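Local atomic coordinates of disulfide isomerase (Salmonella enterica subsp. enterica serovar Typhimurium, PDB entry 3L9U), a protein that acts as a thiol-disulfide oxidoreductase of the DsbA type, probably introducing disulfide bonds into other proteins by transferring its own. Residues 31-36 with 64-69; 75-80 with 100-105. All coordinates share one frame; numbering follows the deposited sequence. Where two conformers were deposited one is given.

In the fold
From the N terminus, strand 25-30 runs into 31-36, a beta turn (31-34) and the first residues of helix 35-43, which starts at the CxxC pair. The chain then passes through helix 45-52 and strand 57-62 and returns as the loop 64-69, closing interaction 1 over the turn. Helix 70-86 follows directly and carries 75-80; after it, helix 97-111 brings 100-105 back alongside, closing interaction 2. The two loops therefore come in series, neither nested nor crossed, with centres about 13 Å apart. Interaction 1 ties the end of inner strand 25-30 to the entry of helix 70-86, and interaction 2 pairs that helix with its successor in the helical part.

Interaction 1: 31-36 with 64-69; sequences SYACPF and ETKGEY
Tyr-32 reaches across to the loop 64-69 with its hydroxyl, which receives the backbone N-H of Tyr-69 (N to OH 3.0 Å, 155° at the hydrogen). CG of Tyr-32 sits between the backbone N and the carbonyl carbon (chi1 79°), which turns the ring toward the next residue, Ala-33, whose CB sits over the middle of one face, 3.9 Å above the ring plane. A water in the ring plane, at the phenol edge, joins the same OH to the backbone N of Glu-68, 3.2 Å from that water. The side chains of the two tyrosines cross at a slant, Tyr-32 OH passing 3.6 Å from Tyr-69 CB.

Lys-66 lies extended alongside the turn and bends at its last torsion (chi4 71°). Its CD is 3.5 Å from Ser-31 OG, and its CE continues past Ala-33 O toward Cys-34. Ser-31 OG accepts from Ala-33 N in an ST turn (3.0 Å) and donates to a second water, which in turn donates to Lys-66 O.

Cys-34 occupies the N-cap position of helix 35-43 and is disulfide-bonded to Cys-37, the CxxC pair characteristic of thioredoxin-type active sites. The contact joins the turn after strand 25-30 to the loop between strand 57-62 and helix 70-86; helix 97-111 flanks it through Tyr-109 and His-110.

Interaction 2: 75-80 with 100-105; sequences EVFAVL and KAKFAW
Phe-77 and Trp-105 meet as an offset edge-to-face pair: the six-membered ring of Trp-105 turns its edge to one face of Phe-77, with centroids 5.2 Å apart and planes at 84°. The pair belongs to antiparallel helix packing in the helical part of the DsbA-like thioredoxin fold. CE3 and CZ3 of the indole make the approach, CE3 lying 3.5 Å from Phe-77 CZ. At the edge of the phenyl ring, near its plane, stands the backbone of Lys-102, with CA 3.5 Å from Phe-77 CE1. The rim of the indole also meets Val-76, whose CB lies in the indole plane, 3.5 Å from Trp-105 CH2.

The axes of the segments 75-80 and 100-105 approach to 10.6 Å, their N-to-C directions 153° apart. No hydrogen bond crosses the interface; carbon contacts hold it. Phe-77 has CG beside the backbone N (chi1 -74°), a setting that carries its ring to the facing helix even though the CB itself does not aim there. Lys-102 contributes its CB, 3.7 Å from Phe-77 CE1, while its chain bends away at chi3 and ends in a salt bridge with Asp-41. The indole NE1 donates to Phe-125 O, and the ring of Phe-125 stacks on Trp-105, so Phe-125 of helix 122-133 contacts the indole by both a hydrogen bond and a stack. His-62 and Phe-98 make further edge-to-face contacts with Phe-77.

One turn on from Val-76, Leu-80 presses its CD1 methyl to within 3.5 Å of Ala-101 CB, a tight carbon-carbon contact.

Interaction 1: 31-36 with 64-69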
loop_
_atom_site.group_PDB
_atom_site.type_symbol
_atom_site.label_atom_id
_atom_site.label_comp_id
_atom_site.label_asym_id
_atom_site.label_seq_id
_atom_site.Cartn_x
_atom_site.Cartn_y
_atom_site.Cartn_z
ATOM N N SER A 31 0.058 -5.649 2.964
ATOM C CA SER A 31 -1.084 -6.556 3.055
ATOM C C SER A 31 -1.897 -6.238 4.295
ATOM O O SER A 31 -1.333 -5.942 5.356
ATOM C CB SER A 31 -0.615 -8.013 3.108
ATOM O OG SER A 31 -1.660 -8.881 3.515
ATOM N N TYR A 32 -3.221 -6.334 4.184
ATOM C CA TYR A 32 -4.079 -6.187 5.359
ATOM C C TYR A 32 -3.673 -7.164 6.465
ATOM O O TYR A 32 -3.860 -6.878 7.643
ATOM C CB TYR A 32 -5.555 -6.395 4.998
ATOM C CG TYR A 32 -5.949 -7.847 4.851
ATOM C CD1 TYR A 32 -5.747 -8.526 3.658
ATOM C CD2 TYR A 32 -6.523 -8.543 5.917
ATOM C CE1 TYR A 32 -6.100 -9.853 3.524
ATOM C CE2 TYR A 32 -6.873 -9.873 5.793
ATOM C CZ TYR A 32 -6.668 -10.521 4.592
ATOM O OH TYR A 32 -7.009 -11.848 4.461
ATOM N N ALA A 33 -3.102 -8.306 6.078
ATOM C CA ALA A 33 -2.811 -9.397 7.014
ATOM C C ALA A 33 -1.395 -9.347 7.585
ATOM O O ALA A 33 -0.941 -10.301 8.229
ATOM C CB ALA A 33 -3.056 -10.754 6.332
ATOM N N CYS A 34 -0.718 -8.224 7.358
ATOM C CA CYS A 34 0.693 -8.041 7.691
ATOM C C CYS A 34 0.852 -7.147 8.940
ATOM O O CYS A 34 0.544 -5.964 8.881
ATOM C CB CYS A 34 1.355 -7.432 6.435
ATOM S SG CYS A 34 2.935 -6.531 6.526
ATOM N N PRO A 35 1.341 -7.700 10.066
ATOM C CA PRO A 35 1.431 -6.907 11.301
ATOM C C PRO A 35 2.366 -5.703 11.184
ATOM O O PRO A 35 2.052 -4.633 11.703
ATOM C CB PRO A 35 1.986 -7.901 12.327
ATOM C CG PRO A 35 1.740 -9.239 11.751
ATOM C CD PRO A 35 1.766 -9.094 10.265
ATOM N N PHE A 36 3.507 -5.876 10.530
ATOM C CA PHE A 36 4.428 -4.758 10.385
ATOM C C PHE A 36 3.876 -3.695 9.434
ATOM O O PHE A 36 4.201 -2.508 9.561
ATOM C CB PHE A 36 5.833 -5.225 9.987
ATOM C CG PHE A 36 6.645 -5.737 11.145
ATOM C CD1 PHE A 36 6.705 -5.024 12.330
ATOM C CD2 PHE A 36 7.353 -6.918 11.046
ATOM C CE1 PHE A 36 7.452 -5.487 13.401
ATOM C CE2 PHE A 36 8.107 -7.386 12.108
ATOM C CZ PHE A 36 8.153 -6.668 13.288
ATOM N N GLU A 64 -2.041 -9.330 -3.116
ATOM C CA GLU A 64 -3.250 -10.156 -3.103
ATOM C C GLU A 64 -3.018 -11.576 -2.597
ATOM O O GLU A 64 -3.969 -12.270 -2.234
ATOM C CB GLU A 64 -3.928 -10.185 -4.478
ATOM C CG GLU A 64 -3.151 -10.901 -5.560
ATOM C CD GLU A 64 -3.998 -11.152 -6.810
ATOM O OE1 GLU A 64 -4.007 -10.293 -7.717
ATOM O OE2 GLU A 64 -4.654 -12.209 -6.875
ATOM N N THR A 65 -1.758 -11.997 -2.559
ATOM C CA THR A 65 -1.419 -13.392 -2.280
ATOM C C THR A 65 -1.477 -13.777 -0.797
ATOM O O THR A 65 -1.556 -14.957 -0.458
ATOM C CB THR A 65 -0.025 -13.737 -2.845
ATOM O OG1 THR A 65 0.932 -12.770 -2.387
ATOM C CG2 THR A 65 -0.057 -13.729 -4.364
ATOM N N LYS A 66 -1.457 -12.781 0.079
ATOM C CA LYS A 66 -1.406 -13.026 1.517
ATOM C C LYS A 66 -2.795 -13.009 2.166
ATOM O O LYS A 66 -3.642 -12.193 1.813
ATOM C CB LYS A 66 -0.516 -11.973 2.172
ATOM C CG LYS A 66 -0.154 -12.248 3.604
ATOM C CD LYS A 66 0.903 -11.251 4.070
ATOM C CE LYS A 66 1.360 -11.544 5.489
ATOM N NZ LYS A 66 2.183 -12.780 5.577
ATOM N N GLY A 67 -3.021 -13.908 3.120
ATOM C CA GLY A 67 -4.301 -13.983 3.801
ATOM C C GLY A 67 -5.346 -14.731 2.993
ATOM O O GLY A 67 -5.090 -15.128 1.861
ATOM N N GLU A 68 -6.528 -14.932 3.566
ATOM C CA GLU A 68 -7.595 -15.617 2.833
ATOM C C GLU A 68 -8.336 -14.675 1.891
ATOM O O GLU A 68 -8.976 -15.117 0.926
ATOM C CB GLU A 68 -8.600 -16.264 3.793
ATOM C CG GLU A 68 -8.026 -17.383 4.619
ATOM C CD GLU A 68 -7.610 -18.574 3.783
ATOM O OE1 GLU A 68 -8.200 -18.792 2.702
ATOM O OE2 GLU A 68 -6.692 -19.300 4.218
ATOM N N TYR A 69 -8.254 -13.379 2.174
ATOM C CA TYR A 69 -9.055 -12.393 1.455
ATOM C C TYR A 69 -8.213 -11.340 0.743
ATOM O O TYR A 69 -8.660 -10.214 0.544
ATOM C CB TYR A 69 -10.026 -11.711 2.420
ATOM C CG TYR A 69 -11.041 -12.657 3.029
ATOM C CD1 TYR A 69 -12.037 -13.228 2.245
ATOM C CD2 TYR A 69 -11.007 -12.975 4.381
ATOM C CE1 TYR A 69 -12.974 -14.091 2.794
ATOM C CE2 TYR A 69 -11.941 -13.836 4.947
ATOM C CZ TYR A 69 -12.921 -14.391 4.144
ATOM O OH TYR A 69 -13.856 -15.243 4.682
HETATM O O HOH W 1 -3.216 -9.610 1.483
HETATM O O HOH W 2 -7.487 -13.695 6.322
#

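Interaction 2: 75-80 with 100-105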
loop_
_atom_site.group_PDB
_atom_site.type_symbol
_atom_site.label_atom_id
_atom_site.label_comp_id
_atom_site.label_asym_id
_atom_site.label_seq_id
_atom_site.Cartn_x
_atom_site.Cartn_y
_atom_site.Cartn_z
ATOM N N GLU A 75 -9.392 -5.519 -4.340
ATOM C CA GLU A 75 -10.485 -4.990 -5.144
ATOM C C GLU A 75 -11.098 -3.774 -4.467
ATOM O O GLU A 75 -11.306 -2.741 -5.101
ATOM C CB GLU A 75 -11.538 -6.072 -5.409
ATOM C CG GLU A 75 -11.024 -7.159 -6.345
ATOM C CD GLU A 75 -11.999 -8.302 -6.531
ATOM O OE1 GLU A 75 -12.841 -8.525 -5.634
ATOM O OE2 GLU A 75 -11.906 -8.984 -7.572
ATOM N N VAL A 76 -11.371 -3.890 -3.170
ATOM C CA VAL A 76 -11.917 -2.763 -2.434
ATOM C C VAL A 76 -10.934 -1.586 -2.406
ATOM O O VAL A 76 -11.322 -0.450 -2.661
ATOM C CB VAL A 76 -12.329 -3.166 -1.008
ATOM C CG1 VAL A 76 -12.666 -1.927 -0.176
ATOM C CG2 VAL A 76 -13.505 -4.147 -1.059
ATOM N N PHE A 77 -9.668 -1.853 -2.099
ATOM C CA PHE A 77 -8.674 -0.787 -2.056
ATOM C C PHE A 77 -8.555 -0.081 -3.409
ATOM O O PHE A 77 -8.467 1.149 -3.474
ATOM C CB PHE A 77 -7.297 -1.330 -1.646
ATOM C CG PHE A 77 -7.177 -1.690 -0.177
ATOM C CD1 PHE A 77 -7.855 -0.975 0.808
ATOM C CD2 PHE A 77 -6.347 -2.725 0.214
ATOM C CE1 PHE A 77 -7.720 -1.318 2.158
ATOM C CE2 PHE A 77 -6.195 -3.065 1.557
ATOM C CZ PHE A 77 -6.879 -2.356 2.531
ATOM N N ALA A 78 -8.536 -0.857 -4.491
ATOM C CA ALA A 78 -8.413 -0.275 -5.830
ATOM C C ALA A 78 -9.596 0.648 -6.123
ATOM O O ALA A 78 -9.433 1.739 -6.669
ATOM C CB ALA A 78 -8.307 -1.364 -6.887
ATOM N N VAL A 79 -10.790 0.201 -5.757
ATOM C CA VAL A 79 -11.979 1.018 -5.926
ATOM C C VAL A 79 -11.905 2.293 -5.087
ATOM O O VAL A 79 -12.190 3.386 -5.583
ATOM C CB VAL A 79 -13.251 0.230 -5.569
ATOM C CG1 VAL A 79 -14.420 1.174 -5.325
ATOM C CG2 VAL A 79 -13.578 -0.766 -6.673
ATOM N N LEU A 80 -11.494 2.158 -3.826
ATOM C CA LEU A 80 -11.488 3.301 -2.913
ATOM C C LEU A 80 -10.377 4.307 -3.217
ATOM O O LEU A 80 -10.576 5.512 -3.093
ATOM C CB LEU A 80 -11.425 2.837 -1.451
ATOM C CG LEU A 80 -12.641 2.040 -0.973
ATOM C CD1 LEU A 80 -12.478 1.678 0.496
ATOM C CD2 LEU A 80 -13.927 2.828 -1.187
ATOM N N LYS A 100 -9.863 4.723 5.659
ATOM C CA LYS A 100 -10.838 4.183 6.600
ATOM C C LYS A 100 -10.968 2.670 6.472
ATOM O O LYS A 100 -10.952 1.958 7.476
ATOM C CB LYS A 100 -12.201 4.851 6.416
ATOM C CG LYS A 100 -12.228 6.308 6.814
ATOM C CD LYS A 100 -13.596 6.904 6.546
ATOM C CE LYS A 100 -13.646 8.359 6.954
ATOM N NZ LYS A 100 -15.044 8.830 7.091
ATOM N N ALA A 101 -11.086 2.176 5.243
ATOM C CA ALA A 101 -11.202 0.732 5.025
ATOM C C ALA A 101 -9.941 0.003 5.488
ATOM O O ALA A 101 -10.013 -1.032 6.161
ATOM C CB ALA A 101 -11.475 0.428 3.558
ATOM N N LYS A 102 -8.789 0.548 5.114
ATOM C CA LYS A 102 -7.507 -0.050 5.463
ATOM C C LYS A 102 -7.355 -0.224 6.971
ATOM O O LYS A 102 -7.015 -1.304 7.451
ATOM C CB LYS A 102 -6.353 0.799 4.911
ATOM C CG LYS A 102 -4.976 0.250 5.271
ATOM C CD LYS A 102 -3.837 0.975 4.556
ATOM C CE LYS A 102 -3.814 2.460 4.887
ATOM N NZ LYS A 102 -2.628 3.155 4.283
ATOM N N PHE A 103 -7.608 0.836 7.729
ATOM C CA PHE A 103 -7.422 0.737 9.170
ATOM C C PHE A 103 -8.500 -0.103 9.860
ATOM O O PHE A 103 -8.236 -0.710 10.897
ATOM C CB PHE A 103 -7.246 2.114 9.815
ATOM C CG PHE A 103 -5.862 2.663 9.644
ATOM C CD1 PHE A 103 -4.835 2.235 10.467
ATOM C CD2 PHE A 103 -5.573 3.560 8.631
ATOM C CE1 PHE A 103 -3.550 2.712 10.303
ATOM C CE2 PHE A 103 -4.285 4.047 8.462
ATOM C CZ PHE A 103 -3.274 3.624 9.302
ATOM N N ALA A 104 -9.695 -0.166 9.273
ATOM C CA ALA A 104 -10.735 -1.043 9.807
ATOM C C ALA A 104 -10.308 -2.505 9.696
ATOM O O ALA A 104 -10.473 -3.294 10.635
ATOM C CB ALA A 104 -12.061 -0.813 9.091
ATOM N N TRP A 105 -9.744 -2.862 8.547
ATOM C CA TRP A 105 -9.242 -4.218 8.354
ATOM C C TRP A 105 -8.022 -4.528 9.222
ATOM O O TRP A 105 -7.923 -5.615 9.788
ATOM C CB TRP A 105 -8.937 -4.486 6.880
ATOM C CG TRP A 105 -10.137 -4.939 6.091
ATOM C CD1 TRP A 105 -11.113 -5.802 6.503
ATOM C CD2 TRP A 105 -10.464 -4.575 4.741
ATOM N NE1 TRP A 105 -12.035 -5.982 5.499
ATOM C CE2 TRP A 105 -11.660 -5.241 4.407
ATOM C CE3 TRP A 105 -9.868 -3.740 3.786
ATOM C CZ2 TRP A 105 -12.264 -5.112 3.156
ATOM C CZ3 TRP A 105 -10.464 -3.608 2.548
ATOM C CH2 TRP A 105 -11.656 -4.293 2.241
#